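Local coordinates for protein inositol-1-monophosphatase (Mycobacterium tuberculosis, PDB 2Q74) that probably hydrolyses inositol 1-phosphate to free myo-inositol and phosphate, using magnesium as cofactor, in the pathway that makes myo-inositol from glucose 6-phosphate, at residues A[213-218]-A[264-269]; A[77-82]-A[98-103]; A[141-146]-A[153-158]. All blocks are in the same frame, centred on the assembly; numbering follows the deposited sequence.

How the interactions relate
Interactions 2 and 3 belong to the same seven-stranded sheet, about 23 Å apart between centres. Residues 77-82 and 98-103 pair in parallel at its edge, whereas 141-146 and 153-158 form an antiparallel hairpin; both rest on backbone hydrogen bonds and are partly buried. Interaction 1 is different: every residue in contact is buried, and helix 211-220 meets the five-stranded sheet through van der Waals contacts, mostly of apolar side chains. That helix connects the layers, since C216 SG packs on Y145 CG of interaction 3 at 3.6 Å, while L215 and V218 serve the other sheet. Polar side chains join in at interaction 2, where an indole N-H bonds to an aspartate that R75 also holds; in interaction 3 a leucine makes an off-centre CH-pi contact with a tyrosine ring.

Interaction 1: residues A[213-218]-A[264-269]; sequences LDLCMV and VVAAAP
L215 and V218, one turn apart on helix 211-220, rest on A266 of strand 262-267 in a helix-on-sheet packing within the alpha-beta-alpha-beta-alpha sandwich of this phosphatase. The helix segment and strand run at 23° to each other, their axes approaching to 8.8 Å, and the small methyl of A266 faces the helix. L215 does most of the direct touching. Its CG stands anti to the carbonyl carbon (chi1 -72°), and its CD2 branch reaches the strand, where V264 flanks A266 two residues earlier. V218 instead sets its two methyls over the backbone: CG2 lies 4.3 Å from A266 O, a loose contact. Y226 of neighbouring strand 225-231 meets both L215 and V218, so the helix covers more than one strand; A266 also touches V250 of strand 249-252. V265 and A267 point away from this helix; both meet L275 of helix 272-280, which lines the other face of the sheet. The L215 side chain is about 7 Å from those of D107 and D235, metal ligands by similarity, so this core probably backs the active site. L215 CD2 lies 3.7 Å from A266 CB and 4.1 Å from V264 CG1.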
# COMPACT_ATOMS: atom_id res chain seq x y z
N LEU A 213 -0.86 9.85 4.25
CA LEU A 213 -1.27 8.56 4.80
C LEU A 213 -0.15 7.86 5.56
O LEU A 213 -0.43 7.13 6.50
CB LEU A 213 -1.84 7.65 3.68
CG LEU A 213 -3.21 8.07 3.15
CD1 LEU A 213 -3.66 7.18 1.94
CD2 LEU A 213 -4.25 8.06 4.25
N ASP A 214 1.10 8.05 5.14
CA ASP A 214 2.25 7.48 5.82
C ASP A 214 2.37 8.08 7.23
O ASP A 214 2.59 7.38 8.23
CB ASP A 214 3.55 7.78 5.05
CG ASP A 214 3.70 6.96 3.77
OD1 ASP A 214 3.33 5.78 3.75
OD2 ASP A 214 4.23 7.50 2.79
N LEU A 215 2.26 9.40 7.32
CA LEU A 215 2.29 10.05 8.59
C LEU A 215 1.18 9.50 9.49
O LEU A 215 1.37 9.27 10.68
CB LEU A 215 2.18 11.56 8.40
CG LEU A 215 3.46 12.20 7.81
CD1 LEU A 215 3.19 13.58 7.24
CD2 LEU A 215 4.57 12.26 8.94
N CYS A 216 0.01 9.22 8.91
CA CYS A 216 -1.10 8.69 9.73
C CYS A 216 -0.82 7.25 10.17
O CYS A 216 -1.13 6.84 11.31
CB CYS A 216 -2.43 8.79 8.99
SG CYS A 216 -3.00 10.48 8.71
N MET A 217 -0.22 6.46 9.27
CA MET A 217 0.12 5.10 9.63
C MET A 217 1.05 5.09 10.87
O MET A 217 0.89 4.29 11.80
CB MET A 217 0.73 4.37 8.45
CG MET A 217 -0.32 4.01 7.41
SD MET A 217 0.38 3.02 6.06
CE MET A 217 0.57 4.36 4.90
N VAL A 218 2.03 5.98 10.86
CA VAL A 218 2.97 6.07 11.97
C VAL A 218 2.19 6.36 13.27
O VAL A 218 2.34 5.66 14.27
CB VAL A 218 4.04 7.13 11.72
CG1 VAL A 218 4.88 7.35 12.95
CG2 VAL A 218 4.92 6.71 10.51
N VAL A 264 11.07 15.29 5.78
CA VAL A 264 10.21 14.84 6.86
C VAL A 264 10.74 13.54 7.42
O VAL A 264 11.01 12.59 6.65
CB VAL A 264 8.77 14.56 6.37
CG1 VAL A 264 7.86 14.21 7.55
CG2 VAL A 264 8.23 15.76 5.58
N VAL A 265 10.91 13.52 8.75
CA VAL A 265 11.18 12.29 9.48
C VAL A 265 10.16 12.16 10.61
O VAL A 265 9.92 13.09 11.37
CB VAL A 265 12.60 12.24 10.02
CG1 VAL A 265 12.85 10.92 10.73
CG2 VAL A 265 13.60 12.42 8.88
N ALA A 266 9.50 11.01 10.67
CA ALA A 266 8.53 10.72 11.71
C ALA A 266 8.76 9.29 12.20
O ALA A 266 8.78 8.37 11.41
CB ALA A 266 7.14 10.89 11.19
N ALA A 267 8.94 9.10 13.49
CA ALA A 267 9.30 7.79 14.01
C ALA A 267 8.79 7.58 15.42
O ALA A 267 8.66 8.54 16.19
CB ALA A 267 10.81 7.63 13.99
N ALA A 268 8.50 6.33 15.77
CA ALA A 268 8.26 6.00 17.15
C ALA A 268 9.47 6.46 17.97
O ALA A 268 10.61 6.35 17.52
CB ALA A 268 8.02 4.53 17.31
N PRO A 269 9.23 6.99 19.18
CA PRO A 269 10.26 7.68 19.97
C PRO A 269 11.45 6.80 20.35
O PRO A 269 12.60 7.27 20.41
CB PRO A 269 9.50 8.10 21.23
CG PRO A 269 8.35 7.17 21.30
CD PRO A 269 7.94 6.97 19.89

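Interaction 2: residues A[77-82]-A[98-103]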
# COMPACT_ATOMS: atom_id res chain seq x y z
N GLY A 77 -12.80 35.08 7.23
CA GLY A 77 -11.63 35.89 6.89
C GLY A 77 -10.31 35.14 6.84
O GLY A 77 -9.24 35.75 6.77
N ASP A 78 -10.37 33.81 6.86
CA ASP A 78 -9.15 33.01 6.98
C ASP A 78 -8.44 32.79 5.64
O ASP A 78 -9.07 32.45 4.64
CB ASP A 78 -9.44 31.67 7.63
CG ASP A 78 -9.59 31.78 9.12
OD1 ASP A 78 -10.01 32.85 9.60
OD2 ASP A 78 -9.28 30.79 9.80
N PRO A 79 -7.13 33.02 5.62
CA PRO A 79 -6.31 32.72 4.46
C PRO A 79 -6.27 31.25 4.12
O PRO A 79 -6.32 30.40 5.01
CB PRO A 79 -4.92 33.19 4.89
CG PRO A 79 -5.18 34.20 5.93
CD PRO A 79 -6.34 33.68 6.67
N ILE A 80 -6.14 30.97 2.83
CA ILE A 80 -6.09 29.63 2.30
C ILE A 80 -4.84 29.49 1.44
O ILE A 80 -4.73 30.14 0.39
CB ILE A 80 -7.31 29.31 1.38
CG1 ILE A 80 -8.64 29.66 2.07
CG2 ILE A 80 -7.25 27.88 0.95
CD1 ILE A 80 -8.84 29.04 3.41
N LEU A 81 -3.91 28.66 1.88
CA LEU A 81 -2.80 28.21 1.04
C LEU A 81 -3.16 26.85 0.45
O LEU A 81 -3.14 25.82 1.14
CB LEU A 81 -1.50 28.12 1.83
CG LEU A 81 -0.29 27.50 1.11
CD1 LEU A 81 0.16 28.32 -0.08
CD2 LEU A 81 0.87 27.30 2.07
N GLY A 82 -3.52 26.84 -0.83
CA GLY A 82 -3.86 25.61 -1.50
C GLY A 82 -2.68 25.02 -2.23
O GLY A 82 -1.59 25.60 -2.27
N ARG A 98 -4.82 35.06 13.67
CA ARG A 98 -5.29 34.64 12.34
C ARG A 98 -4.76 33.24 11.95
O ARG A 98 -3.60 32.94 12.16
CB ARG A 98 -4.86 35.67 11.29
CG ARG A 98 -5.53 35.48 9.93
CD ARG A 98 -6.64 36.51 9.65
NE ARG A 98 -7.72 36.55 10.65
CZ ARG A 98 -8.97 36.96 10.41
NH1 ARG A 98 -9.35 37.37 9.20
NH2 ARG A 98 -9.86 36.96 11.40
N VAL A 99 -5.64 32.41 11.38
CA VAL A 99 -5.30 31.04 10.99
C VAL A 99 -5.29 30.86 9.46
O VAL A 99 -6.08 31.47 8.75
CB VAL A 99 -6.31 30.03 11.58
CG1 VAL A 99 -6.50 28.84 10.64
CG2 VAL A 99 -5.86 29.57 12.94
N THR A 100 -4.39 30.01 8.99
CA THR A 100 -4.25 29.73 7.56
C THR A 100 -4.54 28.26 7.29
O THR A 100 -3.94 27.37 7.91
CB THR A 100 -2.83 30.03 7.06
OG1 THR A 100 -2.62 31.44 7.08
CG2 THR A 100 -2.63 29.51 5.62
N TRP A 101 -5.44 28.00 6.36
CA TRP A 101 -5.80 26.63 6.03
C TRP A 101 -4.92 26.14 4.90
O TRP A 101 -4.92 26.70 3.81
CB TRP A 101 -7.28 26.52 5.69
CG TRP A 101 -8.08 26.91 6.86
CD1 TRP A 101 -8.47 28.16 7.18
CD2 TRP A 101 -8.54 26.05 7.91
NE1 TRP A 101 -9.17 28.15 8.36
CE2 TRP A 101 -9.22 26.87 8.83
CE3 TRP A 101 -8.45 24.67 8.16
CZ2 TRP A 101 -9.82 26.36 10.00
CZ3 TRP A 101 -9.03 24.16 9.31
CH2 TRP A 101 -9.71 25.01 10.22
N VAL A 102 -4.12 25.11 5.19
CA VAL A 102 -3.20 24.53 4.23
C VAL A 102 -3.81 23.23 3.75
O VAL A 102 -4.11 22.35 4.56
CB VAL A 102 -1.84 24.20 4.86
CG1 VAL A 102 -0.85 23.73 3.80
CG2 VAL A 102 -1.29 25.41 5.61
N LEU A 103 -4.02 23.09 2.44
CA LEU A 103 -4.73 21.91 2.00
C LEU A 103 -4.29 21.24 0.70
O LEU A 103 -3.64 21.85 -0.15
CB LEU A 103 -6.23 22.14 2.07
CG LEU A 103 -6.98 23.23 1.31
CD1 LEU A 103 -7.92 23.93 2.29
CD2 LEU A 103 -6.07 24.22 0.71
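Residues 77-82 and 98-103 run side by side in parallel, I80 bridging to W101 and L81 to V102, with hydrogen bonds from W101 N to P79 O (2.9 Å), from L81 N to W101 O (2.9 Å) and from L103 N to L81 O (3.1 Å). Just before strand 80-81, D78 adds a side-chain bond: W101 NE1 donates to D78 OD2 over 3.0 Å. The carboxylate takes it on its anti side, and its plane is turned 28° from the indole. R75 makes a salt bridge with the same OD2, so two donors hold that oxygen. The indole is also bordered by V99 CG1, lying over one face near the rim. I80 CD1 meets W101 CB at 3.7 Å, while CG2, anti to the backbone N, touches L103 CD2. P79 lies across T100 and the aliphatic part of R98, whose guanidinium has D78 OD1 over one face, beyond salt-bridge range. G82 and L103 lead directly into E83 and D104, magnesium ligands by similarity. Strand 120-127 pairs with the far side of strand 100-104, while L71 of helix 55-74 and L11 and V14 of helix 8-33 pack on W101.

Interaction 3: residues A[141-146]-A[153-158]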
# COMPACT_ATOMS: atom_id res chain seq x y z
N ALA A 141 -10.81 4.29 2.38
CA ALA A 141 -11.06 3.57 3.63
C ALA A 141 -12.29 4.11 4.33
O ALA A 141 -12.87 3.43 5.15
CB ALA A 141 -9.85 3.69 4.53
N ARG A 142 -12.71 5.32 3.99
CA ARG A 142 -13.80 6.03 4.65
C ARG A 142 -13.52 6.27 6.12
O ARG A 142 -14.38 6.08 6.97
CB ARG A 142 -15.12 5.28 4.45
CG ARG A 142 -15.58 5.35 3.04
CD ARG A 142 -16.81 4.55 2.77
NE ARG A 142 -17.13 4.71 1.36
CZ ARG A 142 -18.00 3.97 0.68
NH1 ARG A 142 -18.65 2.97 1.27
NH2 ARG A 142 -18.20 4.22 -0.61
N THR A 143 -12.29 6.69 6.40
CA THR A 143 -11.87 6.99 7.77
C THR A 143 -11.26 8.40 7.82
O THR A 143 -10.86 8.93 6.79
CB THR A 143 -10.85 5.95 8.24
OG1 THR A 143 -9.71 5.99 7.37
CG2 THR A 143 -11.43 4.55 8.17
N VAL A 144 -11.17 8.98 9.01
CA VAL A 144 -10.58 10.30 9.16
C VAL A 144 -9.68 10.34 10.39
O VAL A 144 -10.10 9.99 11.50
CB VAL A 144 -11.66 11.43 9.23
CG1 VAL A 144 -11.00 12.81 9.28
CG2 VAL A 144 -12.59 11.36 8.03
N TYR A 145 -8.44 10.73 10.17
CA TYR A 145 -7.47 10.91 11.25
C TYR A 145 -7.48 12.38 11.58
O TYR A 145 -7.56 13.20 10.68
CB TYR A 145 -6.07 10.51 10.77
CG TYR A 145 -5.94 9.07 10.32
CD1 TYR A 145 -6.32 8.67 9.03
CD2 TYR A 145 -5.44 8.11 11.19
CE1 TYR A 145 -6.20 7.33 8.62
CE2 TYR A 145 -5.29 6.81 10.80
CZ TYR A 145 -5.68 6.41 9.51
OH TYR A 145 -5.55 5.08 9.18
N SER A 146 -7.37 12.72 12.87
CA SER A 146 -7.27 14.13 13.25
C SER A 146 -6.55 14.35 14.55
O SER A 146 -6.40 13.44 15.36
CB SER A 146 -8.66 14.76 13.33
OG SER A 146 -9.49 14.06 14.25
N ALA A 153 -4.36 12.62 19.22
CA ALA A 153 -4.69 12.24 17.83
C ALA A 153 -5.73 11.14 17.83
O ALA A 153 -5.60 10.16 18.58
CB ALA A 153 -3.45 11.74 17.13
N HIS A 154 -6.77 11.27 17.00
CA HIS A 154 -7.79 10.22 16.91
C HIS A 154 -8.05 9.77 15.49
O HIS A 154 -7.78 10.50 14.54
CB HIS A 154 -9.10 10.67 17.55
CG HIS A 154 -8.92 11.37 18.87
ND1 HIS A 154 -8.57 10.70 20.02
CD2 HIS A 154 -9.01 12.68 19.20
CE1 HIS A 154 -8.46 11.57 21.01
NE2 HIS A 154 -8.72 12.77 20.54
N LEU A 155 -8.53 8.54 15.37
CA LEU A 155 -9.01 7.95 14.13
C LEU A 155 -10.51 7.75 14.26
O LEU A 155 -10.97 7.24 15.30
CB LEU A 155 -8.37 6.59 13.94
CG LEU A 155 -8.41 5.86 12.58
CD1 LEU A 155 -8.04 4.41 12.80
CD2 LEU A 155 -9.72 5.93 11.91
N THR A 156 -11.27 8.16 13.25
CA THR A 156 -12.72 8.00 13.26
C THR A 156 -13.18 7.13 12.11
O THR A 156 -12.89 7.42 10.95
CB THR A 156 -13.44 9.36 13.18
OG1 THR A 156 -13.01 10.19 14.27
CG2 THR A 156 -14.94 9.20 13.26
N ASP A 157 -13.90 6.06 12.43
CA ASP A 157 -14.46 5.13 11.43
C ASP A 157 -15.88 4.71 11.83
O ASP A 157 -16.49 5.34 12.72
CB ASP A 157 -13.55 3.91 11.26
CG ASP A 157 -13.34 3.14 12.57
OD1 ASP A 157 -14.25 3.12 13.43
OD2 ASP A 157 -12.25 2.55 12.75
N GLU A 158 -16.41 3.65 11.22
CA GLU A 158 -17.77 3.16 11.54
C GLU A 158 -17.93 2.80 13.03
O GLU A 158 -18.97 3.06 13.62
CB GLU A 158 -18.17 1.95 10.67
CG GLU A 158 -17.49 0.62 11.03
CD GLU A 158 -16.26 0.35 10.18
OE1 GLU A 158 -16.44 -0.24 9.08
OE2 GLU A 158 -15.14 0.74 10.61
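Y145 and L155 lie side by side, pointing the same way from directly paired strands, and L155 CG makes an off-centre CH-pi contact with the tyrosine ring, 4.2 Å from the centroid and 29° off the ring normal. Its closest ring atom is CE2, on the side of the ring turned to the neighbouring strand. L155 CG stands anti to the backbone N (chi1 -166°), and its CD2 branch extends to T143 CB at 3.8 Å. The side chains of T143 and D157 cross obliquely, with CG2 of T143 3.8 Å from CB of D157. The opposite face of the sheet carries V144, S146, H154 and T156, whose side chains meet mainly backbone atoms across the pair, as T156 CB does with V144 O. These segments are the arms of a beta hairpin, strands 143-148 and 152-157, in the seven-stranded sheet. Y145 and L155 form a non-hydrogen-bonded pair, flanked by two hydrogen-bonded pairs. V144 N to T156 O (3.0 Å) and T156 N to V144 O (2.8 Å) close one; S146 N to H154 O (2.8 Å) and H154 N to S146 O (2.7 Å) close the other. At the start of the first arm, R142 and T143 both face D138 in a G1 beta bulge. I242 of helix 233-245 packs against Y145 and A153, L164 also meets Y145 and L155, and on the other face S146 OG hydrogen-bonds to E16 of helix 8-33.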